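Long-range contacts in serine protease inhibitor (Thermoanaerobacter tengcongensis, PDB 2PEE), which probably inhibits serine endopeptidases as a thermophilic serpin, its N-terminal segment serving to trap the metastable native state: residues Q2-M7 / I135-F140; P50-L55 / L104-S109; A58-G63 / S310-S315; A64-L69 / K306-K311; E170-L175 / N319-E324. The protein carries 1 engineered substitution. One frame throughout, in Å; residues are numbered along the deposited sequence.

Interactions 1, 2 and 5 lie on the large sheet of the serpin, sheet A, where strands 134-138, 102-113 and 173-183 are neighbours. Interaction 1 adds the N-terminal segment to one edge, interaction 2 sets helix 50-61 against the sheet, and interaction 5 joins the beginnings of the neighbouring strands 173-183 and 324-333. Interactions 3 and 4 share Ser310 and Lys311 and join the 306-315 segment to the successive helices 50-61 and 66-76. Along the chain interaction 2 is nested inside the loop closed by interaction 1, while interaction 5 crosses interactions 3 and 4. Interactions 3, 4 and 5, their centres about 7 to 13 Å apart, thus gather distant sequence parts; interaction 2 lies nearer the molecule's centre.

Interaction 1: residues Q2-M7 / I135-F140; sequences QAANLM and IFKAAF
Ala4 and Lys137 form an antiparallel hydrogen-bonded pair, adding the N-terminal segment as a short strand to the edge of serpin sheet A beside strand 134-138. Ala4 N gives to Lys137 O over 3.0 Å, Lys137 N returns a bond to Ala4 O, and Leu6 N reaches Ile135 O at 2.8 Å. The tight side carries Ala3, Asn5 and Phe136. Asn5 CB lies 3.8 Å from Phe136 CE2, amide and ring planes 37° apart, and beyond it the phenyl ring stacks on Trp111. With CG anti to its own N (chi1 -160°), Asn5 closes an Asx turn: OD1 accepts Met7 N at 3.1 Å, while ND2 binds Asp134. A leucine in place of Asn5 would probably leave Met7 N and Asp134 without these partners and the turn free to open. The opposite, partly exposed face is looser: Leu6 crosses the stem of Lys137 at about a right angle, and beyond CD the lysine chain departs from the N-terminal segment. Holding this segment on the sheet fits the role of the tengpin N terminus in trapping the native state. At the far end, Ala3 CB meets Ala138 CB at 3.7 Å.

Interaction 2: residues P50-L55 / L104-S109; sequences PLSAML and LTIANS
Two hydrogen bonds tie Ser52 to Asn108, both made by the one amide. Asn108 ND2 gives to the backbone carbonyl Ser52 O at 2.9 Å, with an N-H...O angle of 147° and the donor tilted out of the carbonyl plane. In return Ser52 OG donates to Asn108 OD1 over 3.1 Å, arriving in the carbonyl plane on a lone pair. The serine hydroxyl is brought there by a chi1 of 159°, which sets OG opposite the backbone N. Gripped at both of its polar atoms, the buried amide is fixed against flipping. Helix 50-61 is the serpin helix B, which runs beneath sheet A, and the contact sets its first turns against the inner face of strand 102-113, consistent with the shutter region of the family. The short axes lie 9.0 Å apart, inclined by 30°. Apolar contacts gather on Ile106, whose two branches are divided between two leucines. Its CD1 meets Leu51 CD2 at 3.4 Å, and its CG2 meets Leu55 CD1 at 3.9 Å; both leucines cross the isoleucine at about a right angle. Leu55 CB also rests 3.4 Å from Asn108 ND2, beside the polar pair. Of the strand's backbone, Ala107 pairs with Ala178 of strand 173-183, whereas Asn108 N and Ile106 O hold a bound glycerol, probably from the crystallisation liquor.

Interaction 3: residues A58-G63 / S310-S315; sequences AMTANG and SKLGKS
Leu312 rests directly on Gly63, its CB 3.5 Å from Gly63 CA, and the two backbones come within 4.0 Å between these CA atoms. A beta-carbon on Gly63 would probably run into Leu312 CB, so the absence of a side chain lets the segments close up. The single direct hydrogen bond is weak: Lys311 N approaches Gly63 O at 3.2 Å with an N-H...O angle of only 124°. Lys311 CB lies alongside the same carbonyl, at 3.5 Å from Gly63 O. Farther along, the lysine chain bends at each torsion beyond CB and hands its amine to a water, with NZ 2.8 Å from the water oxygen; that water in turn donates to Ala61 O, linking the two segments a second time. Behind this first shell, the turn after helix 50-61 presents the glycine. Gly63 N bonds to Thr60 O at 2.8 Å, and Asn62 ND2 folds back onto Met59 O at 3.1 Å, with that oxygen close to the amide plane. Asn62 OD1 is taken by Asn86, which ties the turn to helix 82-95. The contact therefore joins the exit of helix 50-61, the serpin helix B behind sheet A, to the loop entering strand 313-314. Leu312 also touches Phe112 of strand 102-113 and Phe123 of helix 121-130, while strand 313-314 pairs antiparallel with strand 118-119.

Interaction 4: residues A64-L69 / K306-K311; sequences ADNETL and KADFSK
Thr68 stands across Phe309 at about a right angle, its CG2 over one face of the ring in a CH-pi contact, 4.1 Å from the centroid. Its other branch, OG1, turns to the preceding residue and accepts Asp308 N at 2.8 Å, so the two arms of one threonine hold consecutive residues. The Asp308 side chain, with CG opposite its backbone N (chi1 -179°), brings its carboxylate beside Asp65 and Asn66. Asn66 ND2 meets Asp308 OD2 nearly head-on, at 2.8 Å, amide and carboxylate planes 30° apart. The other oxygen, OD1, accepts Ser310 N, which closes an Asx turn in the loop after helix 290-296, and also Ser310 OG. Backbone adds Asp65 N to Asp308 O at 3.0 Å, fixing the loop to the start of helix 66-76. Replacing Asp308 by an alanine is likely to leave Asn66 ND2 and both Ser310 donors without their acceptor, and the turn free to shift. Lys311 crosses Asp65 with CE 3.7 Å from Asp65 CG, while NZ makes a weak bond to Ala64 O. Three donors on Asp308 probably stabilise its charge despite Asp65 OD2 lying 4.6 Å from Asp308 OD2, and the nearby lysine amine probably offsets part of that repulsion.

Interaction 5: residues E170-L175 / N319-E324; sequences EDVMYL and NLYISE
Met173 sends its side chain straight out, CG opposite the backbone N (chi1 -179°) and the rest extended, so that SD reaches Ile322 CG1 at 3.9 Å; Tyr321, with CG lodged between its own N and carbonyl carbon (chi1 76°), swings its ring back across Val172. These residues stand where strands 173-183 and 324-333 begin, the adjacent parallel strands 3A and 5A of the native serpin fold, between which serpins typically insert the cleaved reactive loop. The Val172 and Tyr321 side chains cross at about a right angle, with Val172 CG2 3.8 Å from Tyr321 CD2 and also touching Leu320. Ser323 grips the 171-173 backbone: its N gives to Met173 O at 3.0 Å, and its OG accepts Val172 N at 3.3 Å while making only a weak bond to Asp171 OD1. On the other flank Tyr174 and Glu324 run alongside each other in the same direction, ring and carboxylate planes 68° apart, with Phe140 against the ring. The carboxylate of Glu324 continues to a salt bridge with Lys288. Glu324 O sits at the edge of the Tyr174 ring and accepts Leu175 N at 3.2 Å.

Interaction 1: residues Q2-M7 / I135-F140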
# COMPACT_ATOMS: atom_id res chain seq x y z
N GLN A 2 13.17 -21.08 -10.50
CA GLN A 2 13.19 -21.88 -11.73
C GLN A 2 12.87 -20.96 -12.92
O GLN A 2 13.32 -21.18 -14.04
CB GLN A 2 12.21 -23.07 -11.67
N ALA A 3 12.11 -19.91 -12.64
CA ALA A 3 11.91 -18.83 -13.60
C ALA A 3 13.24 -18.10 -13.76
O ALA A 3 14.13 -18.22 -12.91
CB ALA A 3 10.84 -17.90 -13.11
N ALA A 4 13.37 -17.34 -14.85
CA ALA A 4 14.61 -16.62 -15.11
C ALA A 4 14.41 -15.12 -14.92
O ALA A 4 13.52 -14.53 -15.53
CB ALA A 4 15.12 -16.92 -16.52
N ASN A 5 15.25 -14.52 -14.07
CA ASN A 5 15.25 -13.06 -13.87
C ASN A 5 15.93 -12.39 -15.04
O ASN A 5 17.14 -12.52 -15.22
CB ASN A 5 15.96 -12.67 -12.56
CG ASN A 5 15.59 -11.27 -12.08
OD1 ASN A 5 15.14 -10.43 -12.86
ND2 ASN A 5 15.77 -11.03 -10.78
N LEU A 6 15.15 -11.69 -15.85
CA LEU A 6 15.65 -11.05 -17.05
C LEU A 6 16.63 -9.94 -16.72
O LEU A 6 17.46 -9.56 -17.55
CB LEU A 6 14.50 -10.47 -17.88
CG LEU A 6 13.49 -11.39 -18.55
CD1 LEU A 6 12.40 -10.55 -19.17
CD2 LEU A 6 14.13 -12.25 -19.61
N MET A 7 16.56 -9.46 -15.48
CA MET A 7 17.35 -8.32 -15.04
C MET A 7 18.80 -8.68 -14.72
O MET A 7 19.66 -7.81 -14.72
CB MET A 7 16.68 -7.61 -13.86
CG MET A 7 15.28 -7.05 -14.15
SD MET A 7 15.30 -5.94 -15.58
CE MET A 7 16.14 -4.53 -14.91
N ILE A 135 12.00 -8.80 -13.02
CA ILE A 135 11.19 -9.04 -14.19
C ILE A 135 11.57 -10.45 -14.63
O ILE A 135 12.75 -10.72 -14.89
CB ILE A 135 11.51 -8.02 -15.34
CG1 ILE A 135 11.45 -6.55 -14.88
CG2 ILE A 135 10.64 -8.26 -16.59
CD1 ILE A 135 10.07 -6.03 -14.45
N PHE A 136 10.59 -11.35 -14.68
CA PHE A 136 10.84 -12.76 -15.00
C PHE A 136 10.14 -13.22 -16.26
O PHE A 136 9.02 -12.80 -16.58
CB PHE A 136 10.39 -13.68 -13.88
CG PHE A 136 10.97 -13.37 -12.54
CD1 PHE A 136 10.32 -12.49 -11.67
CD2 PHE A 136 12.15 -13.97 -12.13
CE1 PHE A 136 10.84 -12.19 -10.41
CE2 PHE A 136 12.69 -13.67 -10.87
CZ PHE A 136 12.02 -12.79 -10.00
N LYS A 137 10.80 -14.11 -16.98
CA LYS A 137 10.11 -14.93 -17.94
C LYS A 137 10.02 -16.31 -17.30
O LYS A 137 10.95 -16.72 -16.59
CB LYS A 137 10.79 -14.89 -19.32
CG LYS A 137 12.18 -15.47 -19.41
CD LYS A 137 12.53 -15.76 -20.86
CE LYS A 137 13.97 -16.23 -20.99
NZ LYS A 137 14.04 -17.31 -22.00
N ALA A 138 8.88 -16.99 -17.49
CA ALA A 138 8.62 -18.27 -16.84
C ALA A 138 7.71 -19.19 -17.66
O ALA A 138 6.95 -18.72 -18.51
CB ALA A 138 8.01 -18.05 -15.48
N ALA A 139 7.79 -20.48 -17.39
CA ALA A 139 6.93 -21.48 -18.02
C ALA A 139 5.44 -21.21 -17.84
O ALA A 139 4.64 -21.44 -18.76
CB ALA A 139 7.27 -22.87 -17.49
N PHE A 140 5.07 -20.69 -16.67
CA PHE A 140 3.68 -20.44 -16.27
C PHE A 140 2.92 -21.75 -16.03
O PHE A 140 1.72 -21.86 -16.32
CB PHE A 140 2.94 -19.54 -17.28
CG PHE A 140 2.97 -18.08 -16.94
CD1 PHE A 140 4.17 -17.43 -16.62
CD2 PHE A 140 1.79 -17.33 -16.98
CE1 PHE A 140 4.19 -16.06 -16.30
CE2 PHE A 140 1.81 -15.96 -16.67
CZ PHE A 140 3.02 -15.33 -16.34

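Interaction 2: residues P50-L55 / L104-S109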
# COMPACT_ATOMS: atom_id res chain seq x y z
N PRO A 50 -1.26 1.86 -1.82
CA PRO A 50 -1.38 2.65 -3.06
C PRO A 50 -0.03 2.98 -3.69
O PRO A 50 0.09 3.00 -4.92
CB PRO A 50 -2.07 3.93 -2.59
CG PRO A 50 -2.71 3.58 -1.29
CD PRO A 50 -1.84 2.55 -0.66
N LEU A 51 0.98 3.25 -2.86
CA LEU A 51 2.33 3.49 -3.37
C LEU A 51 2.78 2.33 -4.21
O LEU A 51 3.32 2.52 -5.30
CB LEU A 51 3.32 3.68 -2.23
CG LEU A 51 4.74 3.98 -2.65
CD1 LEU A 51 4.78 5.28 -3.44
CD2 LEU A 51 5.69 4.05 -1.42
N SER A 52 2.59 1.11 -3.71
CA SER A 52 3.11 -0.06 -4.39
C SER A 52 2.44 -0.18 -5.75
O SER A 52 3.12 -0.38 -6.78
CB SER A 52 2.87 -1.31 -3.54
OG SER A 52 2.90 -2.49 -4.31
N ALA A 53 1.11 -0.03 -5.76
CA ALA A 53 0.33 -0.05 -6.98
C ALA A 53 0.83 1.00 -7.96
O ALA A 53 1.01 0.72 -9.14
CB ALA A 53 -1.14 0.18 -6.67
N MET A 54 1.09 2.21 -7.48
CA MET A 54 1.51 3.26 -8.39
C MET A 54 2.83 2.93 -9.04
O MET A 54 3.00 3.12 -10.25
CB MET A 54 1.59 4.61 -7.70
CG MET A 54 1.21 5.71 -8.66
SD MET A 54 1.56 7.33 -8.03
CE MET A 54 3.31 7.13 -7.79
N LEU A 55 3.77 2.42 -8.24
CA LEU A 55 5.05 1.97 -8.77
C LEU A 55 4.83 0.97 -9.88
O LEU A 55 5.36 1.14 -10.97
CB LEU A 55 5.95 1.38 -7.69
CG LEU A 55 6.68 2.35 -6.78
CD1 LEU A 55 7.08 1.62 -5.51
CD2 LEU A 55 7.92 2.96 -7.44
N LEU A 104 10.31 -1.01 5.85
CA LEU A 104 9.24 -1.13 4.87
C LEU A 104 9.68 -1.91 3.64
O LEU A 104 10.68 -1.60 3.04
CB LEU A 104 8.73 0.25 4.45
CG LEU A 104 7.86 0.33 3.20
CD1 LEU A 104 6.53 -0.31 3.41
CD2 LEU A 104 7.70 1.78 2.78
N THR A 105 8.90 -2.90 3.26
CA THR A 105 9.22 -3.68 2.08
C THR A 105 8.17 -3.54 0.99
O THR A 105 7.02 -4.00 1.17
CB THR A 105 9.34 -5.16 2.45
OG1 THR A 105 10.42 -5.31 3.37
CG2 THR A 105 9.61 -6.00 1.19
N ILE A 106 8.55 -2.96 -0.14
CA ILE A 106 7.71 -2.96 -1.32
C ILE A 106 8.31 -3.89 -2.37
O ILE A 106 9.40 -3.62 -2.92
CB ILE A 106 7.50 -1.54 -1.85
CG1 ILE A 106 6.66 -0.74 -0.85
CG2 ILE A 106 6.83 -1.57 -3.20
CD1 ILE A 106 6.48 0.71 -1.16
N ALA A 107 7.63 -5.00 -2.65
CA ALA A 107 8.13 -5.99 -3.61
C ALA A 107 7.26 -6.05 -4.88
O ALA A 107 6.20 -6.67 -4.89
CB ALA A 107 8.25 -7.33 -2.95
N ASN A 108 7.72 -5.39 -5.94
CA ASN A 108 7.05 -5.39 -7.24
C ASN A 108 7.81 -6.18 -8.29
O ASN A 108 9.05 -6.12 -8.36
CB ASN A 108 6.84 -3.96 -7.72
CG ASN A 108 5.80 -3.22 -6.90
OD1 ASN A 108 5.20 -3.78 -5.97
ND2 ASN A 108 5.57 -1.96 -7.23
N SER A 109 7.06 -6.91 -9.10
CA SER A 109 7.66 -7.62 -10.22
C SER A 109 6.64 -7.77 -11.33
O SER A 109 5.44 -7.67 -11.09
CB SER A 109 8.20 -8.98 -9.79
OG SER A 109 7.25 -9.72 -9.03

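Interaction 3: residues A58-G63 / S310-S315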
# COMPACT_ATOMS: atom_id res chain seq x y z
N ALA A 58 3.33 2.62 -13.04
CA ALA A 58 4.22 3.57 -13.67
C ALA A 58 5.27 2.84 -14.43
O ALA A 58 5.61 3.22 -15.55
CB ALA A 58 4.85 4.48 -12.65
N MET A 59 5.81 1.77 -13.85
CA MET A 59 6.86 1.07 -14.57
C MET A 59 6.30 0.33 -15.78
O MET A 59 6.91 0.32 -16.83
CB MET A 59 7.75 0.20 -13.65
CG MET A 59 7.24 -1.17 -13.35
SD MET A 59 8.45 -1.97 -12.30
CE MET A 59 7.51 -3.40 -11.76
N THR A 60 5.13 -0.26 -15.63
CA THR A 60 4.52 -0.96 -16.75
C THR A 60 4.12 0.03 -17.84
O THR A 60 4.17 -0.31 -19.03
CB THR A 60 3.32 -1.79 -16.29
OG1 THR A 60 3.72 -2.64 -15.20
CG2 THR A 60 2.83 -2.65 -17.42
N ALA A 61 3.76 1.25 -17.43
CA ALA A 61 3.37 2.29 -18.39
C ALA A 61 4.42 2.54 -19.45
O ALA A 61 4.09 2.84 -20.59
CB ALA A 61 3.00 3.58 -17.68
N ASN A 62 5.69 2.41 -19.08
CA ASN A 62 6.81 2.47 -20.01
C ASN A 62 6.73 1.50 -21.19
O ASN A 62 7.34 1.73 -22.23
CB ASN A 62 8.11 2.23 -19.25
CG ASN A 62 8.44 3.36 -18.32
OD1 ASN A 62 8.86 4.44 -18.75
ND2 ASN A 62 8.26 3.12 -17.02
N GLY A 63 5.97 0.41 -21.03
CA GLY A 63 5.83 -0.59 -22.08
C GLY A 63 4.54 -0.49 -22.89
O GLY A 63 4.36 -1.21 -23.86
N SER A 310 3.41 -3.06 -26.88
CA SER A 310 4.46 -3.27 -27.87
C SER A 310 5.82 -2.64 -27.49
O SER A 310 6.86 -3.07 -27.99
CB SER A 310 4.01 -2.77 -29.23
OG SER A 310 3.83 -1.37 -29.21
N LYS A 311 5.82 -1.63 -26.62
CA LYS A 311 7.08 -1.03 -26.18
C LYS A 311 7.74 -1.87 -25.09
O LYS A 311 8.80 -1.54 -24.58
CB LYS A 311 6.90 0.43 -25.72
CG LYS A 311 6.34 1.38 -26.78
CD LYS A 311 7.04 2.74 -26.76
CE LYS A 311 6.04 3.92 -26.78
NZ LYS A 311 5.78 4.53 -25.41
N LEU A 312 7.12 -2.98 -24.75
CA LEU A 312 7.61 -3.82 -23.67
C LEU A 312 8.12 -5.15 -24.23
O LEU A 312 8.88 -5.86 -23.56
CB LEU A 312 6.50 -3.96 -22.63
CG LEU A 312 6.24 -5.07 -21.62
CD1 LEU A 312 5.49 -4.45 -20.50
CD2 LEU A 312 5.40 -6.12 -22.29
N GLY A 313 7.73 -5.45 -25.47
CA GLY A 313 8.17 -6.64 -26.19
C GLY A 313 7.09 -7.12 -27.17
O GLY A 313 5.90 -6.84 -26.98
N LYS A 314 7.51 -7.82 -28.22
CA LYS A 314 6.56 -8.39 -29.18
C LYS A 314 6.16 -9.80 -28.77
O LYS A 314 6.80 -10.41 -27.91
CB LYS A 314 7.15 -8.39 -30.60
N SER A 315 5.07 -10.30 -29.36
CA SER A 315 4.68 -11.70 -29.24
C SER A 315 4.07 -12.14 -30.57
O SER A 315 3.24 -11.43 -31.13
CB SER A 315 3.72 -11.92 -28.05
OG SER A 315 2.35 -11.98 -28.44
O HOH W 1 5.55 4.10 -22.69

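Interaction 4: residues A64-L69 / K306-K311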
# COMPACT_ATOMS: atom_id res chain seq x y z
N ALA A 64 3.65 0.40 -22.49
CA ALA A 64 2.39 0.61 -23.20
C ALA A 64 2.56 1.57 -24.37
O ALA A 64 3.53 2.33 -24.43
CB ALA A 64 1.36 1.15 -22.25
N ASP A 65 1.61 1.53 -25.30
CA ASP A 65 1.60 2.46 -26.42
C ASP A 65 0.18 2.84 -26.81
O ASP A 65 -0.79 2.13 -26.48
CB ASP A 65 2.34 1.87 -27.62
CG ASP A 65 2.88 2.95 -28.54
OD1 ASP A 65 2.59 4.14 -28.28
OD2 ASP A 65 3.59 2.60 -29.52
N ASN A 66 0.08 3.96 -27.51
CA ASN A 66 -1.19 4.43 -28.06
C ASN A 66 -2.26 4.55 -26.98
O ASN A 66 -2.10 5.31 -26.04
CB ASN A 66 -1.64 3.53 -29.23
CG ASN A 66 -0.61 3.47 -30.34
OD1 ASN A 66 -0.42 4.44 -31.05
ND2 ASN A 66 0.07 2.34 -30.47
N GLU A 67 -3.34 3.78 -27.11
CA GLU A 67 -4.50 3.92 -26.23
C GLU A 67 -4.32 3.30 -24.83
O GLU A 67 -4.82 3.84 -23.84
CB GLU A 67 -5.76 3.38 -26.92
CG GLU A 67 -7.05 4.05 -26.45
CD GLU A 67 -6.98 5.58 -26.48
OE1 GLU A 67 -6.36 6.14 -27.42
OE2 GLU A 67 -7.55 6.23 -25.56
N THR A 68 -3.61 2.18 -24.76
CA THR A 68 -3.23 1.57 -23.49
C THR A 68 -2.42 2.60 -22.68
O THR A 68 -2.75 2.89 -21.53
CB THR A 68 -2.43 0.25 -23.71
OG1 THR A 68 -3.21 -0.64 -24.51
CG2 THR A 68 -2.10 -0.43 -22.40
N LEU A 69 -1.39 3.17 -23.29
CA LEU A 69 -0.60 4.20 -22.65
C LEU A 69 -1.42 5.41 -22.18
O LEU A 69 -1.33 5.79 -21.00
CB LEU A 69 0.55 4.64 -23.56
CG LEU A 69 1.36 5.83 -23.09
CD1 LEU A 69 1.99 5.57 -21.72
CD2 LEU A 69 2.39 6.16 -24.13
N LYS A 306 -7.00 -5.73 -27.51
CA LYS A 306 -6.81 -4.29 -27.59
C LYS A 306 -5.59 -3.82 -26.79
O LYS A 306 -5.06 -2.73 -27.03
CB LYS A 306 -8.08 -3.55 -27.13
CG LYS A 306 -8.37 -2.26 -27.90
CD LYS A 306 -9.59 -1.54 -27.31
CE LYS A 306 -9.65 -0.08 -27.74
NZ LYS A 306 -10.48 0.73 -26.80
N ALA A 307 -5.14 -4.64 -25.85
CA ALA A 307 -3.98 -4.29 -25.05
C ALA A 307 -2.83 -4.03 -25.99
O ALA A 307 -2.58 -4.84 -26.90
CB ALA A 307 -3.63 -5.39 -24.09
N ASP A 308 -2.17 -2.90 -25.81
CA ASP A 308 -0.97 -2.59 -26.59
C ASP A 308 0.23 -2.34 -25.67
O ASP A 308 0.40 -1.25 -25.11
CB ASP A 308 -1.22 -1.42 -27.54
CG ASP A 308 0.00 -1.09 -28.39
OD1 ASP A 308 1.06 -1.75 -28.22
OD2 ASP A 308 -0.10 -0.17 -29.24
N PHE A 309 1.05 -3.38 -25.55
CA PHE A 309 2.26 -3.35 -24.77
C PHE A 309 3.47 -3.61 -25.67
O PHE A 309 4.45 -4.27 -25.28
CB PHE A 309 2.16 -4.35 -23.63
CG PHE A 309 1.36 -3.84 -22.48
CD1 PHE A 309 0.06 -4.28 -22.27
CD2 PHE A 309 1.89 -2.88 -21.62
CE1 PHE A 309 -0.70 -3.78 -21.20
CE2 PHE A 309 1.15 -2.38 -20.54
CZ PHE A 309 -0.13 -2.83 -20.32
N SER A 310 3.41 -3.06 -26.88
CA SER A 310 4.46 -3.27 -27.87
C SER A 310 5.82 -2.64 -27.49
O SER A 310 6.86 -3.07 -27.99
CB SER A 310 4.01 -2.77 -29.23
OG SER A 310 3.83 -1.37 -29.21
N LYS A 311 5.82 -1.63 -26.62
CA LYS A 311 7.08 -1.03 -26.18
C LYS A 311 7.74 -1.87 -25.09
O LYS A 311 8.80 -1.54 -24.58
CB LYS A 311 6.90 0.43 -25.72
CG LYS A 311 6.34 1.38 -26.78
CD LYS A 311 7.04 2.74 -26.76
CE LYS A 311 6.04 3.92 -26.78
NZ LYS A 311 5.78 4.53 -25.41
O HOH W 1 5.55 4.10 -22.69

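Interaction 5: residues E170-L175 / N319-E324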
# COMPACT_ATOMS: atom_id res chain seq x y z
N GLU A 170 -3.58 -19.25 -21.31
CA GLU A 170 -4.03 -17.95 -21.85
C GLU A 170 -3.54 -16.75 -21.01
O GLU A 170 -3.54 -15.62 -21.50
CB GLU A 170 -5.56 -17.89 -21.99
CG GLU A 170 -6.17 -18.36 -23.33
CD GLU A 170 -5.48 -19.55 -23.98
OE1 GLU A 170 -4.50 -19.34 -24.72
OE2 GLU A 170 -5.95 -20.69 -23.79
N ASP A 171 -3.13 -16.97 -19.76
CA ASP A 171 -2.41 -15.90 -19.02
C ASP A 171 -1.02 -15.76 -19.62
O ASP A 171 -0.36 -16.76 -19.93
CB ASP A 171 -2.26 -16.19 -17.53
CG ASP A 171 -3.57 -16.09 -16.77
OD1 ASP A 171 -4.56 -15.51 -17.27
OD2 ASP A 171 -3.60 -16.61 -15.64
N VAL A 172 -0.59 -14.51 -19.77
CA VAL A 172 0.71 -14.21 -20.39
C VAL A 172 1.55 -13.22 -19.55
O VAL A 172 2.76 -13.10 -19.76
CB VAL A 172 0.58 -13.75 -21.90
CG1 VAL A 172 -0.21 -14.74 -22.71
CG2 VAL A 172 -0.06 -12.38 -22.03
N MET A 173 0.91 -12.54 -18.60
CA MET A 173 1.56 -11.43 -17.91
C MET A 173 0.89 -11.11 -16.58
O MET A 173 -0.32 -10.87 -16.53
CB MET A 173 1.51 -10.19 -18.81
CG MET A 173 2.16 -8.94 -18.26
SD MET A 173 1.98 -7.61 -19.47
CE MET A 173 3.01 -6.36 -18.70
N TYR A 174 1.68 -11.13 -15.51
CA TYR A 174 1.22 -10.72 -14.18
C TYR A 174 2.06 -9.59 -13.66
O TYR A 174 3.28 -9.56 -13.88
CB TYR A 174 1.39 -11.83 -13.16
CG TYR A 174 0.53 -13.03 -13.32
CD1 TYR A 174 1.09 -14.30 -13.31
CD2 TYR A 174 -0.85 -12.91 -13.46
CE1 TYR A 174 0.31 -15.42 -13.45
CE2 TYR A 174 -1.63 -14.03 -13.61
CZ TYR A 174 -1.05 -15.28 -13.60
OH TYR A 174 -1.81 -16.41 -13.74
N LEU A 175 1.40 -8.67 -12.96
CA LEU A 175 2.10 -7.74 -12.08
C LEU A 175 1.90 -8.29 -10.68
O LEU A 175 0.77 -8.58 -10.30
CB LEU A 175 1.51 -6.35 -12.16
CG LEU A 175 1.99 -5.38 -13.23
CD1 LEU A 175 1.85 -5.93 -14.67
CD2 LEU A 175 1.21 -4.06 -13.07
N ASN A 319 -0.98 -11.67 -28.30
CA ASN A 319 -0.87 -10.22 -28.11
C ASN A 319 -0.88 -9.88 -26.63
O ASN A 319 -1.84 -10.19 -25.95
CB ASN A 319 -2.02 -9.50 -28.82
CG ASN A 319 -1.95 -8.00 -28.65
OD1 ASN A 319 -1.34 -7.31 -29.46
ND2 ASN A 319 -2.56 -7.49 -27.58
N LEU A 320 0.17 -9.22 -26.15
CA LEU A 320 0.39 -9.04 -24.71
C LEU A 320 -0.66 -8.20 -24.00
O LEU A 320 -0.96 -7.09 -24.42
CB LEU A 320 1.75 -8.46 -24.44
CG LEU A 320 2.90 -9.47 -24.39
CD1 LEU A 320 4.19 -8.80 -24.81
CD2 LEU A 320 3.02 -10.06 -23.00
N TYR A 321 -1.20 -8.76 -22.92
CA TYR A 321 -2.24 -8.13 -22.13
C TYR A 321 -2.02 -8.51 -20.66
O TYR A 321 -1.48 -9.59 -20.38
CB TYR A 321 -3.62 -8.59 -22.60
CG TYR A 321 -3.99 -10.00 -22.15
CD1 TYR A 321 -4.79 -10.19 -21.03
CD2 TYR A 321 -3.51 -11.13 -22.83
CE1 TYR A 321 -5.12 -11.46 -20.59
CE2 TYR A 321 -3.83 -12.40 -22.39
CZ TYR A 321 -4.64 -12.55 -21.27
OH TYR A 321 -4.97 -13.80 -20.81
N ILE A 322 -2.43 -7.65 -19.73
CA ILE A 322 -2.30 -7.98 -18.30
C ILE A 322 -3.42 -8.89 -17.85
O ILE A 322 -4.58 -8.49 -17.90
CB ILE A 322 -2.26 -6.76 -17.37
CG1 ILE A 322 -1.06 -5.87 -17.69
CG2 ILE A 322 -2.19 -7.21 -15.91
CD1 ILE A 322 -1.23 -4.47 -17.22
N SER A 323 -3.07 -10.09 -17.42
CA SER A 323 -4.05 -11.06 -16.95
C SER A 323 -4.55 -10.67 -15.57
O SER A 323 -5.76 -10.61 -15.35
CB SER A 323 -3.45 -12.46 -16.95
OG SER A 323 -2.96 -12.81 -18.24
N GLU A 324 -3.63 -10.40 -14.65
CA GLU A 324 -3.96 -10.00 -13.29
C GLU A 324 -2.92 -9.07 -12.74
O GLU A 324 -1.73 -9.21 -13.03
CB GLU A 324 -4.11 -11.23 -12.37
CG GLU A 324 -5.30 -12.15 -12.77
CD GLU A 324 -5.51 -13.33 -11.86
OE1 GLU A 324 -6.11 -14.34 -12.32
OE2 GLU A 324 -5.09 -13.26 -10.68